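Long-range contacts in peptidase (Yersinia bercovieri, PDB 5NYW), which is of unknown function but is an ancestral proteasome-type beta-subunit of the Ntn-hydrolase family, and is probably a peptidase: residues L[2-6]-L[174-179]; L[191-196]-L[207-213]; L[141-145]-L[158-164]; L[168-172]-L[195-199]; L[49-55]-L[109-114]. All blocks are in the same frame, centred on the assembly; numbering follows the deposited sequence.

Contact 1 (L[2-6]-L[174-179])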
# COMPACT_ATOMS: atom_id res chain seq x y z
N TYR L 2 -15.17 30.23 -26.73
CA TYR L 2 -14.61 29.65 -27.94
C TYR L 2 -13.31 30.38 -28.32
O TYR L 2 -13.27 31.61 -28.45
CB TYR L 2 -15.65 29.73 -29.08
CG TYR L 2 -15.10 29.38 -30.44
CD1 TYR L 2 -14.26 28.29 -30.60
CD2 TYR L 2 -15.43 30.12 -31.56
CE1 TYR L 2 -13.74 27.96 -31.82
CE2 TYR L 2 -14.92 29.79 -32.81
CZ TYR L 2 -14.08 28.71 -32.93
OH TYR L 2 -13.56 28.35 -34.16
N CYS L 3 -12.22 29.62 -28.45
CA CYS L 3 -10.94 30.18 -28.86
C CYS L 3 -10.35 29.39 -30.01
O CYS L 3 -10.49 28.18 -30.07
CB CYS L 3 -9.95 30.21 -27.68
SG CYS L 3 -10.52 31.07 -26.17
N VAL L 4 -9.70 30.08 -30.95
CA VAL L 4 -9.04 29.39 -32.05
C VAL L 4 -7.67 30.03 -32.28
O VAL L 4 -7.49 31.24 -32.11
CB VAL L 4 -9.90 29.40 -33.37
CG1 VAL L 4 -10.26 30.82 -33.82
CG2 VAL L 4 -9.19 28.63 -34.50
N ALA L 5 -6.70 29.20 -32.64
CA ALA L 5 -5.38 29.70 -32.98
C ALA L 5 -4.90 28.97 -34.21
O ALA L 5 -5.09 27.77 -34.33
CB ALA L 5 -4.42 29.52 -31.82
N MET L 6 -4.27 29.70 -35.12
CA MET L 6 -3.81 29.15 -36.38
C MET L 6 -2.32 29.41 -36.58
O MET L 6 -1.85 30.53 -36.38
CB MET L 6 -4.60 29.76 -37.54
CG MET L 6 -6.09 29.57 -37.46
SD MET L 6 -7.00 30.69 -38.55
CE MET L 6 -8.67 30.07 -38.40
N CYS L 174 -11.05 33.87 -41.86
CA CYS L 174 -11.59 32.55 -41.60
C CYS L 174 -12.00 32.42 -40.12
O CYS L 174 -13.10 31.95 -39.83
CB CYS L 174 -10.57 31.50 -41.99
SG CYS L 174 -11.03 29.82 -41.59
N ALA L 175 -11.15 32.88 -39.20
CA ALA L 175 -11.46 32.86 -37.77
C ALA L 175 -12.73 33.66 -37.46
O ALA L 175 -13.56 33.20 -36.67
CB ALA L 175 -10.28 33.40 -36.95
N LEU L 176 -12.89 34.84 -38.07
CA LEU L 176 -14.07 35.69 -37.83
C LEU L 176 -15.39 35.04 -38.29
O LEU L 176 -16.42 35.17 -37.60
CB LEU L 176 -13.92 37.05 -38.54
CG LEU L 176 -12.80 37.92 -37.98
CD1 LEU L 176 -12.64 39.20 -38.77
CD2 LEU L 176 -13.05 38.20 -36.51
N ILE L 177 -15.36 34.36 -39.43
CA ILE L 177 -16.53 33.63 -39.90
C ILE L 177 -16.84 32.44 -38.98
O ILE L 177 -18.00 32.18 -38.65
CB ILE L 177 -16.35 33.16 -41.37
CG1 ILE L 177 -16.19 34.38 -42.29
CG2 ILE L 177 -17.52 32.29 -41.82
CD1 ILE L 177 -15.69 34.03 -43.66
N SER L 178 -15.78 31.75 -38.55
CA SER L 178 -15.87 30.65 -37.59
C SER L 178 -16.60 31.14 -36.34
O SER L 178 -17.48 30.46 -35.81
CB SER L 178 -14.47 30.12 -37.26
OG SER L 178 -14.50 28.98 -36.42
N MET L 179 -16.24 32.33 -35.88
CA MET L 179 -16.91 33.00 -34.77
C MET L 179 -18.37 33.31 -35.08
O MET L 179 -19.25 33.15 -34.23
CB MET L 179 -16.20 34.30 -34.43
CG MET L 179 -14.97 34.13 -33.62
SD MET L 179 -15.39 33.66 -31.95
CE MET L 179 -13.75 33.24 -31.39
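The ring of Y2 is flanked by the end of M179, which approaches obliquely. M179 CE lies 3.5 Å from Y2 CD2, and M179 SD sits 4.7 Å from the ring centroid. This is a Met-aromatic contact, with the sulfur 64° off the ring normal. M179 bends at its second torsion (chi2 -72°), and the bend brings its methyl group back toward strand 2-6. The same methyl also reaches the Y2 carbonyl, with M179 CE 3.4 Å from Y2 O. Y2 OH donates to S178 OG at 2.5 Å, and OG lies at the ring edge, near its plane. S178 OG is anti to the backbone N (chi1 -175°), on the side facing the tyrosine. Both hydroxyls have a second partner: Q147 NE2 bonds Y2 OH, and G154 O takes a bond from S178 OG. This buried polar pair is therefore satisfied. Further along, the contact is apolar. V4 CG1 meets A175 CB at 4.1 Å. M6 is extended, and its CE lies 4.0 Å from both C174 SG and A175 CB. Strand 2-6 and helix 174-179 run nearly antiparallel, with axes 9.8 Å apart. Helix 174-179 belongs to a helix layer packed on the sheet that holds strand 2-6, as in the alpha-beta-beta-alpha sandwich of Ntn hydrolases. Strand 11-23 pairs with strand 2-7, helix 155-161 packs beside Y2 and S178, and helix 216-234 covers L176 and I177.

Contact 2 (L[191-196]-L[207-213]); sequences LPLDVM and QQYRITE
I211, V195 and R210 bury the most surface in this antiparallel beta hairpin of strands 193-199 and 208-211. I211 pairs with L193 and V195 with Y209, both as hydrogen-bonded pairs. Each pair has two backbone bonds. V195 N to Y209 O is nearly straight, at 175°. I211 and V195 lie on the same face of the sheet. Their side chains meet at about a right angle, I211 CD1 being 3.8 Å from V195 CG1. The other V195 methyl, CG2, lies at the edge of the Y209 ring, 3.5 Å from Y209 CB. M172 and L176 of helix 168-185 pack on this face, and L241 of a neighbouring subunit touches Y209 and I211. R210 belongs to the opposite face, beside D194. It bends at its third torsion (chi3 -79°), and this turns its guanidinium alongside the carboxylate. The two planes are only 26° apart. R210 NE donates to D194 OD1 at 3.1 Å as a salt bridge. A weaker bond runs from R210 NH1 to D194 OD2 at 3.4 Å. R210 NH2 also makes a salt bridge to D142 of another subunit, so this arginine reaches across a subunit interface. P192 CG covers one face of the guanidinium. D194 OD1 also accepts a bond from a water at 3.1 Å, and Q208 NE2 donates weakly to that same water at 2.8 Å.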
# COMPACT_ATOMS: atom_id res chain seq x y z
N LEU L 191 -20.00 38.00 -27.91
CA LEU L 191 -19.18 39.18 -28.07
C LEU L 191 -18.98 39.81 -26.71
O LEU L 191 -19.75 39.54 -25.79
CB LEU L 191 -19.84 40.18 -29.04
CG LEU L 191 -19.90 39.87 -30.55
CD1 LEU L 191 -20.77 40.90 -31.32
CD2 LEU L 191 -18.52 39.74 -31.15
N PRO L 192 -17.95 40.65 -26.54
CA PRO L 192 -16.92 41.08 -27.49
C PRO L 192 -15.90 39.98 -27.79
O PRO L 192 -15.73 39.04 -27.01
CB PRO L 192 -16.24 42.23 -26.76
CG PRO L 192 -16.45 41.93 -25.31
CD PRO L 192 -17.83 41.35 -25.25
N LEU L 193 -15.16 40.17 -28.87
CA LEU L 193 -14.10 39.25 -29.26
C LEU L 193 -12.75 39.85 -28.92
O LEU L 193 -12.62 41.07 -28.79
CB LEU L 193 -14.17 38.96 -30.75
CG LEU L 193 -15.41 38.34 -31.38
CD1 LEU L 193 -15.14 38.07 -32.86
CD2 LEU L 193 -15.90 37.07 -30.65
N ASP L 194 -11.76 39.00 -28.74
CA ASP L 194 -10.38 39.47 -28.65
C ASP L 194 -9.61 38.71 -29.69
O ASP L 194 -9.64 37.48 -29.72
CB ASP L 194 -9.82 39.28 -27.24
CG ASP L 194 -10.47 40.23 -26.22
OD1 ASP L 194 -10.46 41.47 -26.41
OD2 ASP L 194 -11.02 39.71 -25.23
N VAL L 195 -8.99 39.45 -30.61
CA VAL L 195 -8.26 38.87 -31.72
C VAL L 195 -6.85 39.45 -31.86
O VAL L 195 -6.53 40.51 -31.32
CB VAL L 195 -9.02 39.10 -33.05
CG1 VAL L 195 -10.46 38.60 -32.97
CG2 VAL L 195 -9.00 40.57 -33.43
N MET L 196 -5.99 38.74 -32.57
CA MET L 196 -4.65 39.23 -32.85
C MET L 196 -4.01 38.57 -34.06
O MET L 196 -4.17 37.37 -34.29
CB MET L 196 -3.75 39.03 -31.64
CG MET L 196 -2.32 39.34 -31.95
SD MET L 196 -1.30 39.30 -30.51
CE MET L 196 0.32 39.18 -31.26
N GLN L 207 -0.81 44.35 -33.63
CA GLN L 207 -2.06 43.92 -34.22
C GLN L 207 -2.91 43.09 -33.25
O GLN L 207 -3.29 41.96 -33.55
CB GLN L 207 -1.81 43.13 -35.50
CG GLN L 207 -1.17 43.95 -36.60
CD GLN L 207 -1.04 43.19 -37.91
OE1 GLN L 207 -2.02 42.98 -38.64
NE2 GLN L 207 0.19 42.79 -38.23
N GLN L 208 -3.20 43.66 -32.08
CA GLN L 208 -4.18 43.09 -31.15
C GLN L 208 -5.43 43.94 -31.14
O GLN L 208 -5.34 45.16 -31.01
CB GLN L 208 -3.64 43.01 -29.75
CG GLN L 208 -4.57 42.23 -28.87
CD GLN L 208 -4.33 42.49 -27.40
OE1 GLN L 208 -3.40 43.20 -27.03
NE2 GLN L 208 -5.19 41.92 -26.56
N TYR L 209 -6.61 43.32 -31.22
CA TYR L 209 -7.85 44.08 -31.41
C TYR L 209 -9.01 43.57 -30.55
O TYR L 209 -9.23 42.36 -30.46
CB TYR L 209 -8.28 43.99 -32.87
CG TYR L 209 -7.26 44.48 -33.87
CD1 TYR L 209 -6.90 45.82 -33.93
CD2 TYR L 209 -6.59 43.59 -34.70
CE1 TYR L 209 -5.95 46.27 -34.85
CE2 TYR L 209 -5.63 44.02 -35.61
CZ TYR L 209 -5.32 45.36 -35.67
OH TYR L 209 -4.37 45.79 -36.57
N ARG L 210 -9.80 44.49 -30.00
CA ARG L 210 -11.07 44.12 -29.37
C ARG L 210 -12.25 44.38 -30.30
O ARG L 210 -12.49 45.51 -30.74
CB ARG L 210 -11.29 44.87 -28.05
CG ARG L 210 -12.72 44.70 -27.51
CD ARG L 210 -12.83 44.82 -26.01
NE ARG L 210 -12.40 43.62 -25.30
CZ ARG L 210 -12.67 43.40 -24.01
NH1 ARG L 210 -12.27 42.29 -23.42
NH2 ARG L 210 -13.34 44.30 -23.31
N ILE L 211 -13.01 43.34 -30.59
CA ILE L 211 -14.14 43.46 -31.49
C ILE L 211 -15.47 43.47 -30.75
O ILE L 211 -15.94 42.42 -30.28
CB ILE L 211 -14.12 42.34 -32.51
CG1 ILE L 211 -12.89 42.51 -33.41
CG2 ILE L 211 -15.38 42.35 -33.35
CD1 ILE L 211 -12.63 41.36 -34.30
N THR L 212 -16.10 44.64 -30.68
CA THR L 212 -17.40 44.78 -30.03
C THR L 212 -18.48 44.67 -31.06
O THR L 212 -18.19 44.54 -32.25
CB THR L 212 -17.59 46.12 -29.33
OG1 THR L 212 -17.80 47.14 -30.31
CG2 THR L 212 -16.42 46.44 -28.41
N GLU L 213 -19.72 44.73 -30.59
CA GLU L 213 -20.92 44.68 -31.42
C GLU L 213 -20.95 45.84 -32.44
O GLU L 213 -21.62 45.77 -33.47
CB GLU L 213 -22.19 44.73 -30.54
CG GLU L 213 -22.27 46.03 -29.72
CD GLU L 213 -23.43 46.08 -28.71
OE1 GLU L 213 -24.40 45.32 -28.87
OE2 GLU L 213 -23.37 46.91 -27.78
O HOH W 1 -7.76 42.48 -27.61

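Contact 3 (L[141-145]-L[158-164]); sequences QDTPY and IDRVLSY
On the last turn of helix 155-161, I158 packs over the ring of Y145, where loop 141-145 enters strand 145-149. I158 CG2 sits over the centre of the Y145 ring, 3.4 Å from the centroid, in a CH-pi contact. Y145 holds its ring between backbone N and carbonyl carbon (chi1 74°), turned toward the helix. At the ring edge, Y145 OH donates to D159 OD1 at 2.7 Å, on the syn side of the carboxylate but well out of its plane. The ring and carboxylate planes are 61° apart. K155 NZ also bonds Y145 OH. L162 CD2 adds a contact of 4.0 Å to Y145 CB, just after the helix ends. A second ring, Y164, lies at the other end of the contact. Q141 lies over one face of Y164, with Q141 CG 3.4 Å from the ring centroid. Its amide is stacked at 25° to the ring plane. P144 CB comes near the ring edge instead, 4.4 Å from Y164 CD1. A water joins the two backbones, giving to Q141 O and taking from Y164 N at 2.8 Å. Y145 joins strand 145-149 to helix 155-161, and Q141 with Y164 joins the loops beside them, as part of the helix-on-sheet layering of the proteasome-type Ntn fold.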
# COMPACT_ATOMS: atom_id res chain seq x y z
N GLN L 141 2.16 21.29 -39.95
CA GLN L 141 1.66 21.76 -41.24
C GLN L 141 0.42 20.96 -41.68
O GLN L 141 -0.39 21.44 -42.47
CB GLN L 141 2.78 21.70 -42.26
CG GLN L 141 3.93 22.63 -41.89
CD GLN L 141 5.05 22.67 -42.90
OE1 GLN L 141 5.00 22.02 -43.94
NE2 GLN L 141 6.09 23.44 -42.59
N ASP L 142 0.31 19.72 -41.18
CA ASP L 142 -0.82 18.83 -41.45
C ASP L 142 -2.06 19.19 -40.62
O ASP L 142 -3.19 19.02 -41.07
CB ASP L 142 -0.43 17.37 -41.18
CG ASP L 142 0.54 16.82 -42.20
OD1 ASP L 142 0.30 17.05 -43.40
OD2 ASP L 142 1.54 16.19 -41.82
N THR L 143 -1.82 19.64 -39.40
CA THR L 143 -2.87 20.17 -38.52
C THR L 143 -2.44 21.57 -38.03
O THR L 143 -1.82 21.71 -36.97
CB THR L 143 -3.12 19.23 -37.31
OG1 THR L 143 -3.50 17.92 -37.79
CG2 THR L 143 -4.21 19.77 -36.40
N PRO L 144 -2.74 22.61 -38.82
CA PRO L 144 -2.18 23.93 -38.52
C PRO L 144 -3.03 24.80 -37.60
O PRO L 144 -2.71 25.97 -37.46
CB PRO L 144 -2.04 24.56 -39.91
CG PRO L 144 -3.14 23.96 -40.71
CD PRO L 144 -3.36 22.56 -40.16
N TYR L 145 -4.06 24.25 -36.96
CA TYR L 145 -4.90 25.04 -36.04
C TYR L 145 -5.42 24.18 -34.86
O TYR L 145 -5.51 22.95 -34.98
CB TYR L 145 -6.10 25.66 -36.78
CG TYR L 145 -7.17 24.64 -37.12
CD1 TYR L 145 -7.06 23.85 -38.27
CD2 TYR L 145 -8.26 24.42 -36.26
CE1 TYR L 145 -8.03 22.89 -38.58
CE2 TYR L 145 -9.23 23.46 -36.56
CZ TYR L 145 -9.12 22.70 -37.73
OH TYR L 145 -10.09 21.75 -38.05
N ILE L 158 -13.29 26.19 -41.18
CA ILE L 158 -11.83 26.12 -41.06
C ILE L 158 -11.29 24.98 -41.92
O ILE L 158 -10.32 25.15 -42.64
CB ILE L 158 -11.38 25.91 -39.60
CG1 ILE L 158 -11.77 27.12 -38.76
CG2 ILE L 158 -9.88 25.78 -39.51
CD1 ILE L 158 -11.50 26.92 -37.31
N ASP L 159 -11.95 23.84 -41.88
CA ASP L 159 -11.55 22.71 -42.70
C ASP L 159 -11.68 23.01 -44.19
O ASP L 159 -10.98 22.43 -45.01
CB ASP L 159 -12.36 21.47 -42.34
CG ASP L 159 -11.94 20.86 -41.01
OD1 ASP L 159 -10.77 21.05 -40.61
OD2 ASP L 159 -12.80 20.22 -40.35
N ARG L 160 -12.59 23.91 -44.56
CA ARG L 160 -12.83 24.17 -45.99
C ARG L 160 -11.81 25.10 -46.63
O ARG L 160 -11.43 24.89 -47.79
CB ARG L 160 -14.21 24.79 -46.20
CG ARG L 160 -15.37 23.82 -46.13
CD ARG L 160 -16.67 24.54 -46.43
NE ARG L 160 -17.84 23.68 -46.26
CZ ARG L 160 -18.29 22.84 -47.19
NH1 ARG L 160 -17.68 22.76 -48.37
NH2 ARG L 160 -19.36 22.08 -46.94
N VAL L 161 -11.34 26.10 -45.88
CA VAL L 161 -10.54 27.16 -46.48
C VAL L 161 -9.13 27.34 -45.90
O VAL L 161 -8.27 27.90 -46.56
CB VAL L 161 -11.29 28.51 -46.40
CG1 VAL L 161 -12.70 28.37 -46.91
CG2 VAL L 161 -11.31 29.03 -44.99
N LEU L 162 -8.88 26.85 -44.69
CA LEU L 162 -7.57 27.08 -44.08
C LEU L 162 -6.60 25.95 -44.41
O LEU L 162 -6.97 24.77 -44.36
CB LEU L 162 -7.67 27.24 -42.55
CG LEU L 162 -6.38 27.73 -41.84
CD1 LEU L 162 -6.17 29.24 -41.99
CD2 LEU L 162 -6.29 27.34 -40.37
N SER L 163 -5.38 26.33 -44.78
CA SER L 163 -4.26 25.41 -44.94
C SER L 163 -3.02 26.15 -44.46
O SER L 163 -3.07 27.37 -44.25
CB SER L 163 -4.11 24.95 -46.39
OG SER L 163 -3.88 26.04 -47.26
N TYR L 164 -1.91 25.44 -44.29
CA TYR L 164 -0.67 26.04 -43.76
C TYR L 164 -0.22 27.27 -44.54
O TYR L 164 0.42 28.18 -43.99
CB TYR L 164 0.44 24.98 -43.73
CG TYR L 164 1.76 25.41 -43.11
CD1 TYR L 164 1.87 25.61 -41.74
CD2 TYR L 164 2.90 25.59 -43.90
CE1 TYR L 164 3.08 25.98 -41.17
CE2 TYR L 164 4.12 25.98 -43.34
CZ TYR L 164 4.20 26.17 -41.97
OH TYR L 164 5.40 26.54 -41.39
O HOH W 2 -2.47 22.72 -44.13

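Contact 4 (L[168-172]-L[195-199])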
# COMPACT_ATOMS: atom_id res chain seq x y z
N LEU L 168 -2.00 35.47 -43.79
CA LEU L 168 -2.55 35.89 -42.51
C LEU L 168 -3.92 36.58 -42.56
O LEU L 168 -4.77 36.28 -41.72
CB LEU L 168 -1.58 36.81 -41.77
CG LEU L 168 -0.60 36.16 -40.80
CD1 LEU L 168 -0.08 34.85 -41.32
CD2 LEU L 168 0.55 37.11 -40.46
N ASP L 169 -4.13 37.50 -43.49
CA ASP L 169 -5.41 38.22 -43.50
C ASP L 169 -6.57 37.27 -43.78
O ASP L 169 -7.64 37.42 -43.19
CB ASP L 169 -5.40 39.35 -44.51
CG ASP L 169 -4.64 40.55 -44.00
OD1 ASP L 169 -4.05 40.45 -42.91
OD2 ASP L 169 -4.66 41.60 -44.69
N GLN L 170 -6.34 36.29 -44.64
CA GLN L 170 -7.38 35.32 -44.93
C GLN L 170 -7.60 34.39 -43.73
O GLN L 170 -8.72 33.91 -43.52
CB GLN L 170 -7.02 34.49 -46.17
CG GLN L 170 -7.02 35.26 -47.47
CD GLN L 170 -6.91 34.31 -48.65
OE1 GLN L 170 -6.65 33.12 -48.49
NE2 GLN L 170 -7.14 34.84 -49.85
N ALA L 171 -6.54 34.11 -42.98
CA ALA L 171 -6.68 33.30 -41.76
C ALA L 171 -7.52 34.00 -40.71
O ALA L 171 -8.40 33.41 -40.08
CB ALA L 171 -5.33 32.97 -41.20
N MET L 172 -7.27 35.29 -40.52
CA MET L 172 -8.07 36.03 -39.58
C MET L 172 -9.51 36.11 -40.06
O MET L 172 -10.44 35.94 -39.27
CB MET L 172 -7.50 37.43 -39.37
CG MET L 172 -8.35 38.27 -38.40
SD MET L 172 -8.63 37.45 -36.80
CE MET L 172 -7.00 37.55 -36.07
N VAL L 195 -8.99 39.45 -30.61
CA VAL L 195 -8.26 38.87 -31.72
C VAL L 195 -6.85 39.45 -31.86
O VAL L 195 -6.53 40.51 -31.32
CB VAL L 195 -9.02 39.10 -33.05
CG1 VAL L 195 -10.46 38.60 -32.97
CG2 VAL L 195 -9.00 40.57 -33.43
N MET L 196 -5.99 38.74 -32.57
CA MET L 196 -4.65 39.23 -32.85
C MET L 196 -4.01 38.57 -34.06
O MET L 196 -4.17 37.37 -34.29
CB MET L 196 -3.75 39.03 -31.64
CG MET L 196 -2.32 39.34 -31.95
SD MET L 196 -1.30 39.30 -30.51
CE MET L 196 0.32 39.18 -31.26
N ILE L 197 -3.29 39.36 -34.84
CA ILE L 197 -2.44 38.82 -35.89
C ILE L 197 -0.98 39.00 -35.48
O ILE L 197 -0.55 40.11 -35.16
CB ILE L 197 -2.67 39.51 -37.22
CG1 ILE L 197 -4.11 39.31 -37.69
CG2 ILE L 197 -1.64 39.03 -38.23
CD1 ILE L 197 -4.43 40.04 -38.98
N TYR L 198 -0.22 37.91 -35.47
CA TYR L 198 1.22 37.98 -35.22
C TYR L 198 2.02 37.57 -36.44
O TYR L 198 2.10 36.38 -36.78
CB TYR L 198 1.63 37.08 -34.05
CG TYR L 198 3.14 37.10 -33.86
CD1 TYR L 198 3.76 38.11 -33.13
CD2 TYR L 198 3.95 36.14 -34.47
CE1 TYR L 198 5.13 38.14 -32.98
CE2 TYR L 198 5.31 36.17 -34.33
CZ TYR L 198 5.90 37.17 -33.58
OH TYR L 198 7.27 37.17 -33.45
N PRO L 199 2.61 38.55 -37.13
CA PRO L 199 3.48 38.23 -38.27
C PRO L 199 4.85 37.65 -37.87
O PRO L 199 5.43 38.03 -36.86
CB PRO L 199 3.63 39.58 -38.98
CG PRO L 199 3.30 40.61 -37.96
CD PRO L 199 2.35 39.99 -36.98
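L168 and I197 cross at a slant in the helix-on-sheet packing of the Ntn-hydrolase fold. Here the start of helix 168-185 lies against strand 195-199. The segment axes are 9.5 Å apart and run nearly antiparallel, at 160°. L168 reaches over with one branch. Its CD2 touches I197 CG2 at 3.7 Å and P199 CB at 4.2 Å, bridging the last part of the strand. I197 spreads its two branches between different helix residues. Its CG2 faces L168, while CD1 turns to D169 and M172. D169 and I197 cross at about a right angle, with D169 OD1 4.0 Å from I197 CD1. Here the carboxylate lies beside a methyl group. L239 of a neighbouring subunit packs on both D169 and I197. L241 of that subunit packs on M172. No hydrogen bond joins the two segments, and side chains of the helix pack on side chains and backbone of the strand. M172 runs obliquely past V195. It bends at both outer torsions (chi2 54°, chi3 71°), so that its methyl curls onto the strand. M172 CE lies 4.0 Å from V195 CB and 3.8 Å from I197 CG1. The same methyl, M172 CE, comes within 3.3 Å of M196 O.

Contact 5 (L[49-55]-L[109-114]). Unlike the reference sequence in segment 109-114: C112 (reference Gly).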
# COMPACT_ATOMS: atom_id res chain seq x y z
N ALA L 49 -10.06 28.46 -21.88
CA ALA L 49 -11.35 27.81 -21.91
C ALA L 49 -11.48 26.87 -20.71
O ALA L 49 -10.49 26.45 -20.13
CB ALA L 49 -11.52 27.04 -23.18
N GLY L 50 -12.71 26.56 -20.34
CA GLY L 50 -12.95 25.68 -19.22
C GLY L 50 -13.15 26.52 -17.99
O GLY L 50 -13.50 27.70 -18.10
N ASN L 51 -12.89 25.92 -16.83
CA ASN L 51 -13.15 26.56 -15.54
C ASN L 51 -12.43 27.91 -15.38
O ASN L 51 -11.20 28.00 -15.42
CB ASN L 51 -12.75 25.60 -14.40
CG ASN L 51 -13.21 26.09 -13.05
OD1 ASN L 51 -12.72 27.10 -12.55
ND2 ASN L 51 -14.14 25.36 -12.43
N LEU L 52 -13.23 28.97 -15.19
CA LEU L 52 -12.69 30.32 -15.08
C LEU L 52 -11.77 30.46 -13.87
O LEU L 52 -10.74 31.13 -13.96
CB LEU L 52 -13.83 31.34 -15.00
CG LEU L 52 -13.38 32.80 -14.87
CD1 LEU L 52 -12.61 33.27 -16.09
CD2 LEU L 52 -14.56 33.71 -14.61
N ALA L 53 -12.12 29.84 -12.75
CA ALA L 53 -11.27 29.88 -11.55
C ALA L 53 -9.89 29.26 -11.83
O ALA L 53 -8.86 29.78 -11.37
CB ALA L 53 -11.95 29.16 -10.37
N THR L 54 -9.88 28.17 -12.59
CA THR L 54 -8.64 27.49 -12.95
C THR L 54 -7.74 28.31 -13.88
O THR L 54 -6.59 28.57 -13.55
CB THR L 54 -8.91 26.15 -13.62
OG1 THR L 54 -9.72 25.35 -12.77
CG2 THR L 54 -7.61 25.43 -13.92
N THR L 55 -8.26 28.76 -15.02
CA THR L 55 -7.41 29.48 -15.97
C THR L 55 -6.94 30.83 -15.42
O THR L 55 -5.79 31.22 -15.65
CB THR L 55 -8.10 29.68 -17.34
OG1 THR L 55 -9.24 30.55 -17.22
CG2 THR L 55 -8.50 28.34 -17.93
N ASP L 109 -14.37 19.03 -12.58
CA ASP L 109 -15.05 20.27 -12.26
C ASP L 109 -14.07 21.42 -12.42
O ASP L 109 -14.46 22.54 -12.71
CB ASP L 109 -15.56 20.24 -10.82
CG ASP L 109 -16.56 19.11 -10.57
OD1 ASP L 109 -16.10 18.02 -10.15
OD2 ASP L 109 -17.78 19.30 -10.77
N PHE L 110 -12.79 21.14 -12.16
CA PHE L 110 -11.75 22.16 -12.20
C PHE L 110 -10.91 22.13 -13.48
O PHE L 110 -9.84 22.72 -13.53
CB PHE L 110 -10.85 22.01 -10.98
CG PHE L 110 -11.61 21.98 -9.70
CD1 PHE L 110 -11.93 23.16 -9.03
CD2 PHE L 110 -12.01 20.77 -9.14
CE1 PHE L 110 -12.65 23.14 -7.84
CE2 PHE L 110 -12.72 20.73 -7.95
CZ PHE L 110 -13.05 21.92 -7.30
N ASN L 111 -11.38 21.42 -14.49
CA ASN L 111 -10.59 21.25 -15.72
C ASN L 111 -10.58 22.44 -16.67
O ASN L 111 -11.54 23.21 -16.78
CB ASN L 111 -11.05 19.99 -16.45
CG ASN L 111 -10.50 18.72 -15.81
OD1 ASN L 111 -9.78 18.78 -14.80
ND2 ASN L 111 -10.83 17.57 -16.38
N CYS L 112 -9.45 22.58 -17.35
CA CYS L 112 -9.23 23.60 -18.36
C CYS L 112 -8.45 23.11 -19.58
O CYS L 112 -7.73 22.12 -19.53
CB CYS L 112 -8.47 24.77 -17.72
SG CYS L 112 -6.75 24.31 -17.17
N ASN L 113 -8.62 23.82 -20.69
CA ASN L 113 -7.78 23.63 -21.86
C ASN L 113 -7.20 24.99 -22.19
O ASN L 113 -7.86 26.02 -21.98
CB ASN L 113 -8.57 23.06 -23.05
CG ASN L 113 -8.76 21.55 -22.97
OD1 ASN L 113 -8.01 20.80 -23.58
ND2 ASN L 113 -9.78 21.11 -22.24
N LEU L 114 -5.95 24.98 -22.66
CA LEU L 114 -5.28 26.21 -23.03
C LEU L 114 -4.66 26.11 -24.42
O LEU L 114 -4.31 25.01 -24.86
CB LEU L 114 -4.18 26.56 -22.02
CG LEU L 114 -4.63 26.68 -20.57
CD1 LEU L 114 -3.44 26.95 -19.71
CD2 LEU L 114 -5.60 27.82 -20.46
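The flat amide of N51 is bonded at both of its polar ends. N51 ND2 donates to D109 O at 2.9 Å, with the acceptor 25° out of the amide plane. At the other end, N51 OD1 takes a bond from T54 N at 3.0 Å. N51 is thus the N-cap of helix 52-65. It holds the first turn of this helix and the start of segment 109-114 together. N51 CG lies anti to the backbone N (chi1 -170°), which directs the amide across to D109. The backbone of N51 adds a further bond, N51 N to N111 O at 3.0 Å, which is almost straight. T54 lies in the first turn. T54 OG1 donates to F110 O at 2.7 Å, coming from above the carbonyl plane. The methyl T54 CG2 meets C112 SG at 3.5 Å. C112 differs from the reference sequence, which has glycine there. T55 CG2 packs on C112 CB at 3.6 Å and on L114 CD2 at 3.9 Å. At the strand end, A49 and N113 form an antiparallel hydrogen-bonded pair. Both bonds, A49 N to N113 O and N113 N to A49 O, are long at 3.3 Å. G50 faces C112 in the next, non-hydrogen-bonded pair. N113 OD1 is hydrogen-bonded to H129 NE2. N135 of a neighbouring subunit packs on N51 and F110, and A49 touches the N-terminal T1. The contact ties strand 42-50 to strand 112-120 in the five-stranded sheet. Helix 52-65 leads off from the pair, and helix 80-98 packs on T54, N111 and L114.

Contact 1 opens at the N terminus, on strand 2-6, and closes late, at helix 174-179. Contact 5 lies within that span and joins two strands of the second sheet. Contact 3 follows, also within it, and joins the loop before strand 145-149 to helix 155-161. Contact 4 opens on helix 168-185 just before contact 1 closes and ends on strand 193-199, so the two cross. Contact 2 begins on that strand, sharing V195 and M196 with contact 4, and closes the hairpin to 207-213. Contacts 1 and 4 pack helix 168-185 on the six-stranded sheet, and contact 2 pairs two of its strands. The centre of contact 5 is about 20 Å or more from the others.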